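Local coordinates for protein endoglucanase (Uncultured bacterium, PDB 3X17) that hydrolyses internal beta-1,4-glucosidic bonds of cellulose, as a glycoside hydrolase family 9 endoglucanase that carries an N-terminal Ig-like domain, at residues S126-L129 with Q130-G133; G254-R257 with P258-V262. All coordinates share one frame; numbering follows the deposited sequence.

Contact 1 comes first along the chain: residues 126-133 form the C-terminal end of helix 115-130 and the start of the loop that leads to strand 136-137, and they bring Cys132 to the zinc ion. Contact 2, residues 254-262, follows in series in the loop between strands 243-249 and 265-271, so the two turns neither nest nor cross. The centres of contact 1 and contact 2 are about 15 Å apart. The nearest atoms of contact 1 and contact 2 are about 7 Å apart. The loop after helix 115-130 supplies the zinc ligand Cys132, and contact 2 backs two others from outside the coordination shell, Asp261 bonding to His149 and Pro258 packing on Asp148.

Contact 1: residues S126-L129 with Q130-G133; sequences SYYL and QRCG. With ZN (zinc ion), chain C.
Arg131 folds back along Tyr128 at the end of helix 115-130. CB and then CG pass beside the carbonyl oxygen of Tyr128, Arg131 CG lying 3.4 Å from Tyr128 O. With CG beside the backbone N (chi1 -69°) and the chain extended from there to NE, the aliphatic part is led on past the Tyr128 ring, where Arg131 CD lies 3.9 Å from Tyr128 CD1. Next, Arg131 NE comes to the rim of that ring in its plane, 3.8 Å from Tyr128 CD1. Ring and guanidinium stand 89° apart, the ring turning its CD1 edge to one face of the guanidinium, with CD1 offset toward the rim. An arginine suits this place because its long chain packs while its tip carries charge: NH1 forms a salt bridge with Glu214, a calcium ligand, and NH2 one with Glu225, while Trp228 adds a cation-pi contact.

Gln130 N donates to Tyr127 O at 2.9 Å, from well above the carbonyl plane, and the same N-H gives a weak bond to Ser126 O; another weak bond runs from Arg131 N to Tyr128 O. Gln130, bent at chi2 (-82°), turns its amide so that OE1 accepts from a water whose oxygen lies 2.6 Å from Leu129 O, to which it also donates; NE2 bonds to the carbonyls of His175 and Ala177. Cys132 SG binds zinc at 2.2 Å together with Asp148, His149 and His175. A weakly bonded last turn of helix 115-130 thus leads into a zinc-binding loop of the catalytic (alpha/alpha)6 barrel domain of family 9.

Contact 2: residues G254-R257 with P258-V262; sequences GMIR and PEQDV
Ile256 has CG1 between its backbone N and carbonyl carbon (chi1 75°), which carries Ile256 CD1 to the turn ahead, 4.1 Å from Asp261 CA. Gln260 lies against the same branch, with Gln260 CB 4.1 Å from Ile256 CG1. Isoleucine suits this place because its long CG1-CD1 branch offers both residues an apolar flank. An alanine here would probably open a gap beside Gln260 CB and Asp261 CA.

Pro258, Glu259 and Gln260 have helical backbone angles without regular helical bonding, and an inverse gamma turn centred on Asp261 follows, all in the loop joining strands 243-249 and 265-271 of the family 9 domain. Gln260 N gives a weak bond to Arg257 O at 3.1 Å. Proline fits the start of this turn, as its ring fixes phi, and it packs on Asp148 and Tyr180. Glu259, bent at chi2 (82°), turns OE1 to Arg257 CB, where this buried oxygen has no polar partner in the model, while OE2 accepts from Ala146 N. Guanidinium and carboxylate planes stand 88° apart. Arg257 NH1 stays 4.8 Å from Glu259 OE2, so any attraction between the opposite charges is probably weak and long-range, and no salt bridge forms. The carboxylate of Asp261 serves two partners, OD1 taking Gln263 NE2 and OD2 taking NE2 of the zinc ligand His149, as a second-shell residue.

Contact 1: residues S126-L129 with Q130-G133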
ATOM      1  N   SER A 126       2.940   4.323 -10.839  1.00 31.59           N
ATOM      2  CA  SER A 126       3.828   5.098  -9.992  1.00 32.32           C
ATOM      3  C   SER A 126       5.132   4.354  -9.675  1.00 32.30           C
ATOM      4  O   SER A 126       6.181   4.979  -9.595  1.00 34.60           O
ATOM      5  CB  SER A 126       3.098   5.522  -8.710  1.00 29.23           C
ATOM      6  OG  SER A 126       3.055   4.483  -7.758  1.00 29.95           O
ATOM      7  N   TYR A 127       5.086   3.018  -9.585  1.00 31.37           N
ATOM      8  CA  TYR A 127       6.299   2.223  -9.392  1.00 30.76           C
ATOM      9  C   TYR A 127       7.302   2.453 -10.537  1.00 33.25           C
ATOM     10  O   TYR A 127       8.511   2.584 -10.316  1.00 33.25           O
ATOM     11  CB  TYR A 127       5.960   0.723  -9.278  1.00 30.32           C
ATOM     12  CG  TYR A 127       5.238   0.374  -7.996  1.00 29.94           C
ATOM     13  CD1 TYR A 127       5.932   0.236  -6.821  1.00 31.61           C
ATOM     14  CD2 TYR A 127       3.853   0.287  -7.948  1.00 26.69           C
ATOM     15  CE1 TYR A 127       5.279   0.071  -5.615  1.00 32.93           C
ATOM     16  CE2 TYR A 127       3.190   0.057  -6.747  1.00 27.77           C
ATOM     17  CZ  TYR A 127       3.914  -0.067  -5.587  1.00 29.43           C
ATOM     18  OH  TYR A 127       3.288  -0.314  -4.376  1.00 28.06           O
ATOM     19  N   TYR A 128       6.804   2.461 -11.766  1.00 32.75           N
ATOM     20  CA  TYR A 128       7.668   2.709 -12.916  1.00 36.17           C
ATOM     21  C   TYR A 128       8.381   4.042 -12.721  1.00 34.74           C
ATOM     22  O   TYR A 128       9.539   4.174 -13.027  1.00 32.41           O
ATOM     23  CB  TYR A 128       6.855   2.712 -14.231  1.00 34.58           C
ATOM     24  CG  TYR A 128       7.552   3.358 -15.412  1.00 35.88           C
ATOM     25  CD1 TYR A 128       8.746   2.843 -15.912  1.00 32.71           C
ATOM     26  CD2 TYR A 128       6.937   4.406 -16.111  1.00 36.44           C
ATOM     27  CE1 TYR A 128       9.350   3.393 -17.047  1.00 37.97           C
ATOM     28  CE2 TYR A 128       7.546   4.995 -17.185  1.00 40.86           C
ATOM     29  CZ  TYR A 128       8.733   4.460 -17.681  1.00 44.25           C
ATOM     30  OH  TYR A 128       9.297   5.016 -18.804  1.00 51.31           O
ATOM     31  N   LEU A 129       7.702   4.990 -12.098  1.00 36.29           N
ATOM     32  CA  LEU A 129       8.234   6.338 -11.983  1.00 36.92           C
ATOM     33  C   LEU A 129       9.195   6.431 -10.785  1.00 37.52           C
ATOM     34  O   LEU A 129       9.912   7.428 -10.616  1.00 37.90           O
ATOM     35  CB  LEU A 129       7.068   7.310 -11.808  1.00 35.78           C
ATOM     36  CG  LEU A 129       6.400   7.909 -13.052  1.00 38.57           C
ATOM     37  CD1 LEU A 129       6.831   7.315 -14.411  1.00 37.06           C
ATOM     38  CD2 LEU A 129       4.909   8.078 -12.911  1.00 32.99           C
ATOM     39  N   GLN A 130       9.181   5.399  -9.949  1.00 35.00           N
ATOM     40  CA  GLN A 130      10.103   5.281  -8.811  1.00 33.52           C
ATOM     41  C   GLN A 130      11.352   4.450  -9.116  1.00 32.30           C
ATOM     42  O   GLN A 130      12.211   4.288  -8.249  1.00 34.72           O
ATOM     43  CB  GLN A 130       9.387   4.653  -7.611  1.00 31.84           C
ATOM     44  CG  GLN A 130       8.272   5.502  -7.007  1.00 34.22           C
ATOM     45  CD  GLN A 130       8.786   6.561  -6.052  1.00 34.81           C
ATOM     46  OE1 GLN A 130       8.654   7.758  -6.306  1.00 44.47           O
ATOM     47  NE2 GLN A 130       9.437   6.128  -4.984  1.00 36.35           N
ATOM     48  N   ARG A 131      11.419   3.838 -10.293  1.00 30.28           N
ATOM     49  CA  ARG A 131      12.561   2.976 -10.632  1.00 31.38           C
ATOM     50  C   ARG A 131      13.913   3.680 -10.506  1.00 30.86           C
ATOM     51  O   ARG A 131      14.026   4.871 -10.765  1.00 30.83           O
ATOM     52  CB  ARG A 131      12.434   2.399 -12.031  1.00 28.79           C
ATOM     53  CG  ARG A 131      11.324   1.366 -12.202  1.00 30.11           C
ATOM     54  CD  ARG A 131      11.288   0.814 -13.678  1.00 29.87           C
ATOM     55  NE  ARG A 131      10.123  -0.053 -13.906  1.00 32.38           N
ATOM     56  CZ  ARG A 131       9.900  -0.738 -15.030  1.00 36.08           C
ATOM     57  NH1 ARG A 131      10.749  -0.645 -16.053  1.00 30.67           N
ATOM     58  NH2 ARG A 131       8.827  -1.530 -15.136  1.00 35.08           N
ATOM     59  N   CYS A 132      14.912   2.941 -10.036  1.00 31.30           N
ATOM     60  CA  CYS A 132      16.247   3.478  -9.788  1.00 31.69           C
ATOM     61  C   CYS A 132      17.178   2.836 -10.797  1.00 33.19           C
ATOM     62  O   CYS A 132      16.949   1.698 -11.213  1.00 32.41           O
ATOM     63  CB  CYS A 132      16.696   3.091  -8.386  1.00 33.18           C
ATOM     64  SG  CYS A 132      18.335   3.651  -7.824  1.00 31.15           S
ATOM     65  N   GLY A 133      18.170   3.591 -11.265  1.00 31.14           N
ATOM     66  CA  GLY A 133      19.220   2.997 -12.073  1.00 32.69           C
ATOM     67  C   GLY A 133      18.895   3.016 -13.557  1.00 34.03           C
ATOM     68  O   GLY A 133      19.447   2.242 -14.336  1.00 34.64           O
TER
HETATM   69 ZN    ZN C 601      18.204   5.799  -8.040  1.00 34.34          ZN
HETATM   70  O   HOH W   1       9.660   8.991  -8.597  1.00 30.82           O

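Contact 2: residues G254-R257 with P258-V262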
ATOM      1  N   GLY A 254      19.857  15.986  -0.172  1.00 42.01           N
ATOM      2  CA  GLY A 254      18.925  17.093  -0.103  1.00 41.83           C
ATOM      3  C   GLY A 254      17.770  16.893  -1.068  1.00 42.81           C
ATOM      4  O   GLY A 254      17.611  15.813  -1.666  1.00 42.28           O
ATOM      5  N   MET A 255      16.992  17.955  -1.258  1.00 40.70           N
ATOM      6  CA  MET A 255      15.931  17.941  -2.240  1.00 41.65           C
ATOM      7  C   MET A 255      16.489  18.107  -3.636  1.00 41.55           C
ATOM      8  O   MET A 255      16.277  19.129  -4.270  1.00 43.84           O
ATOM      9  CB  MET A 255      14.919  19.049  -1.933  1.00 42.48           C
ATOM     10  CG  MET A 255      14.106  18.771  -0.664  1.00 43.73           C
ATOM     11  SD  MET A 255      12.885  17.462  -0.978  1.00 43.79           S
ATOM     12  CE  MET A 255      12.878  16.647   0.625  1.00 46.32           C
ATOM     13  N   ILE A 256      17.170  17.081  -4.135  1.00 40.67           N
ATOM     14  CA  ILE A 256      17.787  17.153  -5.447  1.00 38.74           C
ATOM     15  C   ILE A 256      17.318  15.962  -6.278  1.00 39.74           C
ATOM     16  O   ILE A 256      16.787  14.989  -5.726  1.00 39.43           O
ATOM     17  CB  ILE A 256      19.336  17.086  -5.328  1.00 39.39           C
ATOM     18  CG1 ILE A 256      19.772  15.646  -5.024  1.00 38.88           C
ATOM     19  CG2 ILE A 256      19.855  18.101  -4.307  1.00 39.15           C
ATOM     20  CD1 ILE A 256      21.083  15.483  -4.246  1.00 42.75           C
ATOM     21  N   ARG A 257      17.596  16.009  -7.580  1.00 37.80           N
ATOM     22  CA  ARG A 257      17.362  14.885  -8.493  1.00 40.84           C
ATOM     23  C   ARG A 257      18.226  13.675  -8.149  1.00 39.06           C
ATOM     24  O   ARG A 257      19.308  13.826  -7.580  1.00 38.95           O
ATOM     25  CB  ARG A 257      17.664  15.282  -9.940  1.00 37.72           C
ATOM     26  CG  ARG A 257      16.759  16.353 -10.501  1.00 47.33           C
ATOM     27  CD  ARG A 257      17.476  17.160 -11.599  1.00 49.12           C
ATOM     28  NE  ARG A 257      16.717  18.358 -11.946  1.00 51.99           N
ATOM     29  CZ  ARG A 257      15.570  18.338 -12.622  1.00 54.02           C
ATOM     30  NH1 ARG A 257      15.075  17.180 -13.033  1.00 51.91           N
ATOM     31  NH2 ARG A 257      14.913  19.470 -12.872  1.00 55.09           N
ATOM     32  N   PRO A 258      17.796  12.479  -8.595  1.00 38.71           N
ATOM     33  CA  PRO A 258      18.526  11.266  -8.230  1.00 37.48           C
ATOM     34  C   PRO A 258      19.885  11.183  -8.914  1.00 38.22           C
ATOM     35  O   PRO A 258      20.795  10.556  -8.372  1.00 36.60           O
ATOM     36  CB  PRO A 258      17.611  10.134  -8.709  1.00 36.98           C
ATOM     37  CG  PRO A 258      16.745  10.723  -9.728  1.00 36.98           C
ATOM     38  CD  PRO A 258      16.568  12.185  -9.359  1.00 37.02           C
ATOM     39  N   GLU A 259      20.004  11.763 -10.110  1.00 37.84           N
ATOM     40  CA  GLU A 259      21.280  11.761 -10.829  1.00 41.19           C
ATOM     41  C   GLU A 259      22.262  12.736 -10.209  1.00 40.89           C
ATOM     42  O   GLU A 259      23.449  12.646 -10.454  1.00 39.59           O
ATOM     43  CB  GLU A 259      21.118  12.118 -12.313  1.00 42.77           C
ATOM     44  CG  GLU A 259      19.752  11.857 -12.905  1.00 50.07           C
ATOM     45  CD  GLU A 259      18.766  12.970 -12.604  1.00 49.47           C
ATOM     46  OE1 GLU A 259      18.152  12.877 -11.534  1.00 52.78           O
ATOM     47  OE2 GLU A 259      18.569  13.889 -13.438  1.00 46.13           O
ATOM     48  N   GLN A 260      21.764  13.686  -9.430  1.00 41.75           N
ATOM     49  CA  GLN A 260      22.662  14.533  -8.653  1.00 43.70           C
ATOM     50  C   GLN A 260      23.145  13.869  -7.354  1.00 43.86           C
ATOM     51  O   GLN A 260      24.076  14.372  -6.706  1.00 42.61           O
ATOM     52  CB  GLN A 260      22.033  15.895  -8.383  1.00 42.78           C
ATOM     53  CG  GLN A 260      21.711  16.673  -9.660  1.00 51.39           C
ATOM     54  CD  GLN A 260      21.015  18.011  -9.391  1.00 62.72           C
ATOM     55  OE1 GLN A 260      21.298  19.004 -10.060  1.00 63.74           O
ATOM     56  NE2 GLN A 260      20.070  18.029  -8.438  1.00 62.43           N
ATOM     57  N   ASP A 261      22.515  12.751  -6.971  1.00 41.70           N
ATOM     58  CA  ASP A 261      22.833  12.117  -5.689  1.00 41.60           C
ATOM     59  C   ASP A 261      23.986  11.172  -5.926  1.00 42.17           C
ATOM     60  O   ASP A 261      23.794   9.996  -6.229  1.00 40.39           O
ATOM     61  CB  ASP A 261      21.625  11.363  -5.107  1.00 42.06           C
ATOM     62  CG  ASP A 261      21.937  10.706  -3.760  1.00 44.74           C
ATOM     63  OD1 ASP A 261      22.576  11.353  -2.916  1.00 44.93           O
ATOM     64  OD2 ASP A 261      21.516   9.548  -3.527  1.00 46.92           O
ATOM     65  N   VAL A 262      25.190  11.723  -5.902  1.00 43.34           N
ATOM     66  CA  VAL A 262      26.327  11.069  -6.522  1.00 42.97           C
ATOM     67  C   VAL A 262      27.261  10.510  -5.436  1.00 42.64           C
ATOM     68  O   VAL A 262      28.244   9.828  -5.725  1.00 42.43           O
ATOM     69  CB  VAL A 262      27.014  12.057  -7.519  1.00 44.88           C
ATOM     70  CG1 VAL A 262      28.146  12.848  -6.863  1.00 43.54           C
ATOM     71  CG2 VAL A 262      27.438  11.352  -8.780  1.00 46.59           C
TER